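Local coordinates for abhydrolase domain-containing protein (Exiguobacterium antarcticum, PDB 5H3H) that acts as an esterase of the alpha/beta hydrolase fold, probably also as a perhydrolase, and holds ethaneperoxoic acid in its pocket, at residues Ile101-Leu106 against Ser115-Ala120; Arg239-Glu244 against Thr259-Ser264. All coordinates share one frame; numbering follows the deposited sequence.

Interaction 1: Ile101-Leu106 against Ser115-Ala120; sequences IALKYL and SKLILA
A102 O accepts the helical hydrogen bond of L106 N at 3.1 Å and also lies in the plane of the Y105 ring, at its edge. That bond sets A102 and L106 one turn apart on the helix, and both aim their CB atoms at the strand. The contact is wholly apolar. L117 reaches into the helix face with CG anti to the backbone N (chi1 178°): CD1 rests 4.0 Å from A102 CB, CD2 meets L106 CD2 at 3.8 Å, and CD1 also comes close to that same L106 methyl. L103 starts from the flank of the helix, yet its fork turns inward and spans two strand residues, CD2 lying 3.9 Å from L117 CD2 and CD1 4.0 Å from L119 CD1. It crosses both leucines at about a right angle, and the meeting is made by the branched end of L103. Shortening L103 to an alanine would remove both methyls and is likely to leave L119 without its partner on this helix segment and open a gap beside L117. The segments run nearly antiparallel, 150° between axes 9.7 Å apart at closest approach. This is how a helix packs on its sheet in a beta-alpha-beta crossover, here strand 90-95, helix 97-109 and strand 114-120, the unit that in alpha/beta hydrolases carries the nucleophile elbow; the A102 side chain touches the residues of the probable elbow.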
loop_
_atom_site.group_PDB
_atom_site.type_symbol
_atom_site.label_atom_id
_atom_site.label_comp_id
_atom_site.label_asym_id
_atom_site.label_seq_id
_atom_site.Cartn_x
_atom_site.Cartn_y
_atom_site.Cartn_z
ATOM N N ILE B 101 -11.380 0.982 -9.880
ATOM C CA ILE B 101 -9.972 0.620 -10.157
ATOM C C ILE B 101 -9.018 1.604 -9.482
ATOM O O ILE B 101 -7.964 1.205 -8.963
ATOM C CB ILE B 101 -9.717 0.490 -11.663
ATOM C CG1 ILE B 101 -10.571 -0.656 -12.267
ATOM C CG2 ILE B 101 -8.219 0.299 -11.965
ATOM C CD1 ILE B 101 -10.672 -0.601 -13.775
ATOM N N ALA B 102 -9.333 2.890 -9.537
ATOM C CA ALA B 102 -8.535 3.887 -8.840
ATOM C C ALA B 102 -8.374 3.603 -7.338
ATOM O O ALA B 102 -7.276 3.684 -6.830
ATOM C CB ALA B 102 -9.133 5.256 -9.051
ATOM N N LEU B 103 -9.453 3.277 -6.644
ATOM C CA LEU B 103 -9.426 2.878 -5.222
ATOM C C LEU B 103 -8.546 1.642 -4.961
ATOM O O LEU B 103 -7.699 1.644 -4.019
ATOM C CB LEU B 103 -10.852 2.659 -4.676
ATOM C CG LEU B 103 -11.638 3.968 -4.561
ATOM C CD1 LEU B 103 -13.152 3.759 -4.551
ATOM C CD2 LEU B 103 -11.259 4.751 -3.315
ATOM N N LYS B 104 -8.743 0.601 -5.785
ATOM C CA LYS B 104 -8.026 -0.646 -5.635
ATOM C C LYS B 104 -6.518 -0.410 -5.821
ATOM O O LYS B 104 -5.706 -1.039 -5.130
ATOM C CB LYS B 104 -8.488 -1.654 -6.696
ATOM C CG LYS B 104 -8.041 -3.097 -6.491
ATOM C CD LYS B 104 -8.396 -3.615 -5.116
ATOM C CE LYS B 104 -8.788 -5.089 -5.132
ATOM N NZ LYS B 104 -9.631 -5.346 -3.918
ATOM N N TYR B 105 -6.189 0.453 -6.782
ATOM C CA TYR B 105 -4.832 0.842 -7.036
ATOM C C TYR B 105 -4.237 1.500 -5.817
ATOM O O TYR B 105 -3.053 1.214 -5.436
ATOM C CB TYR B 105 -4.754 1.828 -8.172
ATOM C CG TYR B 105 -3.430 2.574 -8.135
ATOM C CD1 TYR B 105 -2.221 1.952 -8.497
ATOM C CD2 TYR B 105 -3.370 3.888 -7.650
ATOM C CE1 TYR B 105 -1.001 2.638 -8.443
ATOM C CE2 TYR B 105 -2.186 4.561 -7.577
ATOM C CZ TYR B 105 -0.975 3.927 -7.933
ATOM O OH TYR B 105 0.226 4.607 -7.831
ATOM N N LEU B 106 -5.010 2.412 -5.220
ATOM C CA LEU B 106 -4.513 3.056 -3.948
ATOM C C LEU B 106 -4.320 2.052 -2.803
ATOM O O LEU B 106 -3.320 2.148 -2.072
ATOM C CB LEU B 106 -5.405 4.188 -3.506
ATOM C CG LEU B 106 -5.185 5.655 -3.887
ATOM C CD1 LEU B 106 -4.022 6.036 -4.787
ATOM C CD2 LEU B 106 -6.491 6.303 -4.331
ATOM N N SER B 115 -1.280 12.719 -5.472
ATOM C CA SER B 115 -1.613 13.860 -4.619
ATOM C C SER B 115 -3.129 14.020 -4.339
ATOM O O SER B 115 -3.525 14.454 -3.252
ATOM C CB SER B 115 -1.068 15.104 -5.248
ATOM O OG SER B 115 -1.903 15.516 -6.293
ATOM N N LYS B 116 -3.968 13.683 -5.313
ATOM C CA LYS B 116 -5.424 13.734 -5.119
ATOM C C LYS B 116 -6.175 12.734 -5.995
ATOM O O LYS B 116 -5.682 12.325 -7.057
ATOM C CB LYS B 116 -5.910 15.142 -5.348
ATOM C CG LYS B 116 -5.697 15.651 -6.737
ATOM C CD LYS B 116 -5.935 17.161 -6.827
ATOM C CE LYS B 116 -4.788 17.940 -6.215
ATOM N NZ LYS B 116 -5.097 19.401 -6.340
ATOM N N LEU B 117 -7.354 12.351 -5.512
ATOM C CA LEU B 117 -8.238 11.402 -6.140
ATOM C C LEU B 117 -9.562 12.074 -6.498
ATOM O O LEU B 117 -10.116 12.795 -5.686
ATOM C CB LEU B 117 -8.549 10.307 -5.094
ATOM C CG LEU B 117 -9.519 9.217 -5.529
ATOM C CD1 LEU B 117 -8.963 8.550 -6.775
ATOM C CD2 LEU B 117 -9.833 8.181 -4.464
ATOM N N ILE B 118 -10.082 11.806 -7.677
ATOM C CA ILE B 118 -11.395 12.250 -8.065
ATOM C C ILE B 118 -12.141 11.003 -8.424
ATOM O O ILE B 118 -11.598 10.156 -9.135
ATOM C CB ILE B 118 -11.368 13.188 -9.275
ATOM C CG1 ILE B 118 -10.460 14.390 -8.979
ATOM C CG2 ILE B 118 -12.794 13.609 -9.664
ATOM C CD1 ILE B 118 -9.955 15.121 -10.212
ATOM N N LEU B 119 -13.351 10.864 -7.899
ATOM C CA LEU B 119 -14.159 9.710 -8.173
ATOM C C LEU B 119 -15.424 10.277 -8.828
ATOM O O LEU B 119 -16.125 10.985 -8.190
ATOM C CB LEU B 119 -14.510 8.976 -6.871
ATOM C CG LEU B 119 -13.440 8.172 -6.122
ATOM C CD1 LEU B 119 -14.001 7.656 -4.819
ATOM C CD2 LEU B 119 -13.009 6.993 -6.947
ATOM N N ALA B 120 -15.687 9.947 -10.104
ATOM C CA ALA B 120 -16.699 10.609 -10.946
ATOM C C ALA B 120 -17.695 9.543 -11.338
ATOM O O ALA B 120 -17.345 8.631 -12.025
ATOM C CB ALA B 120 -16.082 11.246 -12.186
#

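Interaction 2: Arg239-Glu244 against Thr259-Ser264; sequences RLEVFE and TETLVS
F243 and T261 carry this contact, their side chains sliding past each other in opposite directions as strand and helix face one another. The F243 ring presents its far corner, CZ, to T261 OG1 at 4.1 Å, and the hydroxyl approaches obliquely. This is a van der Waals touch, for the polar need of OG1 is met within its own helix by K257 O. The rotation of T261 accounts for both of its neighbours: OG1 stands anti to the carbonyl carbon (chi1 -55°), placed for K257 O and the ring, whereas CG2 stands anti to the backbone N and faces E241. There the approach is looser, with T261 CG2 4.4 Å from E241 CG. F243 and E241 are alternate residues of the strand, so both direct their CB atoms at the helix, and T261 serves the two of them. K257, one turn earlier, bonds V242 O through NZ and makes a cation-pi contact with F243, while its ion pair with E241 OE1 is long and weak. M215 of strand 211-217 touches both F243 and T261.

Internal to the helix, E260 O is gripped from opposite faces of its plane by S264 N and by S264 OG, the latter at 2.9 Å. Across the contact itself no hydrogen bond forms, and F243, E241 and T261 together bury only about 100 Å². The result is a modest join between the outermost strand 239-243 and helix 255-267, which comes later in the chain after the short helix 250-253: the last strand and last helix of an alpha/beta hydrolase fold.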
loop_
_atom_site.group_PDB
_atom_site.type_symbol
_atom_site.label_atom_id
_atom_site.label_comp_id
_atom_site.label_asym_id
_atom_site.label_seq_id
_atom_site.Cartn_x
_atom_site.Cartn_y
_atom_site.Cartn_z
ATOM N N ARG B 239 -14.636 15.583 -0.388
ATOM C CA ARG B 239 -15.682 16.562 -0.745
ATOM C C ARG B 239 -16.658 15.943 -1.729
ATOM O O ARG B 239 -16.293 15.057 -2.482
ATOM C CB ARG B 239 -15.085 17.794 -1.396
ATOM C CG ARG B 239 -13.989 18.456 -0.558
ATOM C CD ARG B 239 -13.523 19.794 -1.129
ATOM N NE ARG B 239 -13.053 20.689 -0.059
ATOM C CZ ARG B 239 -11.842 20.666 0.513
ATOM N NH1 ARG B 239 -10.915 19.789 0.120
ATOM N NH2 ARG B 239 -11.549 21.533 1.494
ATOM N N LEU B 240 -17.886 16.427 -1.749
ATOM C CA LEU B 240 -18.896 15.912 -2.689
ATOM C C LEU B 240 -19.461 17.053 -3.504
ATOM O O LEU B 240 -20.007 17.989 -2.927
ATOM C CB LEU B 240 -20.031 15.268 -1.910
ATOM C CG LEU B 240 -21.302 14.925 -2.698
ATOM C CD1 LEU B 240 -20.944 13.921 -3.800
ATOM C CD2 LEU B 240 -22.398 14.392 -1.780
ATOM N N GLU B 241 -19.345 16.983 -4.837
ATOM C CA GLU B 241 -20.050 17.911 -5.724
ATOM C C GLU B 241 -21.147 17.191 -6.520
ATOM O O GLU B 241 -20.859 16.354 -7.358
ATOM C CB GLU B 241 -19.101 18.628 -6.691
ATOM C CG GLU B 241 -18.619 20.012 -6.201
ATOM C CD GLU B 241 -19.634 21.181 -6.266
ATOM O OE1 GLU B 241 -20.432 21.312 -7.230
ATOM O OE2 GLU B 241 -19.602 22.020 -5.347
ATOM N N VAL B 242 -22.391 17.595 -6.296
ATOM C CA VAL B 242 -23.564 16.958 -6.852
ATOM C C VAL B 242 -23.824 17.647 -8.188
ATOM O O VAL B 242 -23.926 18.863 -8.272
ATOM C CB VAL B 242 -24.780 17.144 -5.909
ATOM C CG1 VAL B 242 -26.037 16.444 -6.436
ATOM C CG2 VAL B 242 -24.457 16.628 -4.495
ATOM N N PHE B 243 -24.037 16.844 -9.210
ATOM C CA PHE B 243 -24.374 17.325 -10.509
ATOM C C PHE B 243 -25.881 17.166 -10.636
ATOM O O PHE B 243 -26.383 16.073 -10.836
ATOM C CB PHE B 243 -23.522 16.615 -11.576
ATOM C CG PHE B 243 -22.111 17.163 -11.615
ATOM C CD1 PHE B 243 -21.228 16.898 -10.580
ATOM C CD2 PHE B 243 -21.719 18.018 -12.597
ATOM C CE1 PHE B 243 -19.948 17.446 -10.557
ATOM C CE2 PHE B 243 -20.451 18.584 -12.580
ATOM C CZ PHE B 243 -19.555 18.267 -11.566
ATOM N N GLU B 244 -26.593 18.285 -10.518
ATOM C CA GLU B 244 -28.062 18.257 -10.350
ATOM C C GLU B 244 -28.753 17.882 -11.618
ATOM O O GLU B 244 -29.864 17.339 -11.595
ATOM C CB GLU B 244 -28.628 19.635 -9.908
ATOM C CG GLU B 244 -27.948 20.252 -8.674
ATOM C CD GLU B 244 -28.435 19.693 -7.334
ATOM O OE1 GLU B 244 -29.066 18.585 -7.250
ATOM O OE2 GLU B 244 -28.174 20.397 -6.339
ATOM N N THR B 259 -16.001 19.883 -16.399
ATOM C CA THR B 259 -14.642 20.294 -16.767
ATOM C C THR B 259 -14.058 21.356 -15.845
ATOM O O THR B 259 -12.956 21.250 -15.381
ATOM C CB THR B 259 -14.505 20.738 -18.276
ATOM O OG1 THR B 259 -15.498 21.713 -18.635
ATOM C CG2 THR B 259 -14.764 19.656 -19.144
ATOM N N GLU B 260 -14.803 22.390 -15.539
ATOM C CA GLU B 260 -14.201 23.449 -14.774
ATOM C C GLU B 260 -14.068 23.114 -13.263
ATOM O O GLU B 260 -13.132 23.533 -12.656
ATOM C CB GLU B 260 -14.909 24.769 -15.095
ATOM C CG GLU B 260 -14.779 25.195 -16.572
ATOM C CD GLU B 260 -13.339 25.481 -17.057
ATOM O OE1 GLU B 260 -13.032 25.146 -18.223
ATOM O OE2 GLU B 260 -12.518 26.059 -16.313
ATOM N N THR B 261 -14.926 22.254 -12.700
ATOM C CA THR B 261 -14.694 21.639 -11.385
ATOM C C THR B 261 -13.413 20.757 -11.345
ATOM O O THR B 261 -12.662 20.737 -10.364
ATOM C CB THR B 261 -15.909 20.749 -11.003
ATOM O OG1 THR B 261 -17.122 21.517 -11.068
ATOM C CG2 THR B 261 -15.792 20.177 -9.614
ATOM N N LEU B 262 -13.176 20.027 -12.426
ATOM C CA LEU B 262 -12.058 19.068 -12.496
ATOM C C LEU B 262 -10.765 19.895 -12.524
ATOM O O LEU B 262 -9.814 19.669 -11.790
ATOM C CB LEU B 262 -12.243 18.252 -13.771
ATOM C CG LEU B 262 -11.661 16.872 -13.951
ATOM C CD1 LEU B 262 -11.687 16.530 -15.451
ATOM C CD2 LEU B 262 -10.252 16.732 -13.395
ATOM N N VAL B 263 -10.800 20.942 -13.332
ATOM C CA VAL B 263 -9.672 21.811 -13.523
ATOM C C VAL B 263 -9.287 22.560 -12.272
ATOM O O VAL B 263 -8.105 22.684 -11.978
ATOM C CB VAL B 263 -9.962 22.823 -14.661
ATOM C CG1 VAL B 263 -8.970 23.985 -14.648
ATOM C CG2 VAL B 263 -9.947 22.074 -16.007
ATOM N N SER B 264 -10.292 23.126 -11.609
ATOM C CA SER B 264 -10.089 23.807 -10.351
ATOM C C SER B 264 -9.466 22.910 -9.302
ATOM O O SER B 264 -8.566 23.339 -8.616
ATOM C CB SER B 264 -11.428 24.332 -9.808
ATOM O OG SER B 264 -12.002 25.288 -10.675
#

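In the fold
The two interactions lie on opposite faces of one sheet, their centres 15 Å apart, with strand 211-217 running between strands 114-120 and 239-243. Alternation along strand 114-120 links them: L117 and L119 turn to helix 97-109 in interaction 1, while I118 turns away and its CD1 packs 3.6 Å from L262 CD2 on the helix of interaction 2. K116 NZ reaches Y265 O of that helix. Each contact adjoins, along the chain, a residue of the ethaneperoxoic acid pocket: S96 shortly before I101-L106, and H248 between the two segments of interaction 2; the two probably belong to a Ser-His-Asp triad with D220. The L119 side chain is about 11 Å from the ligand.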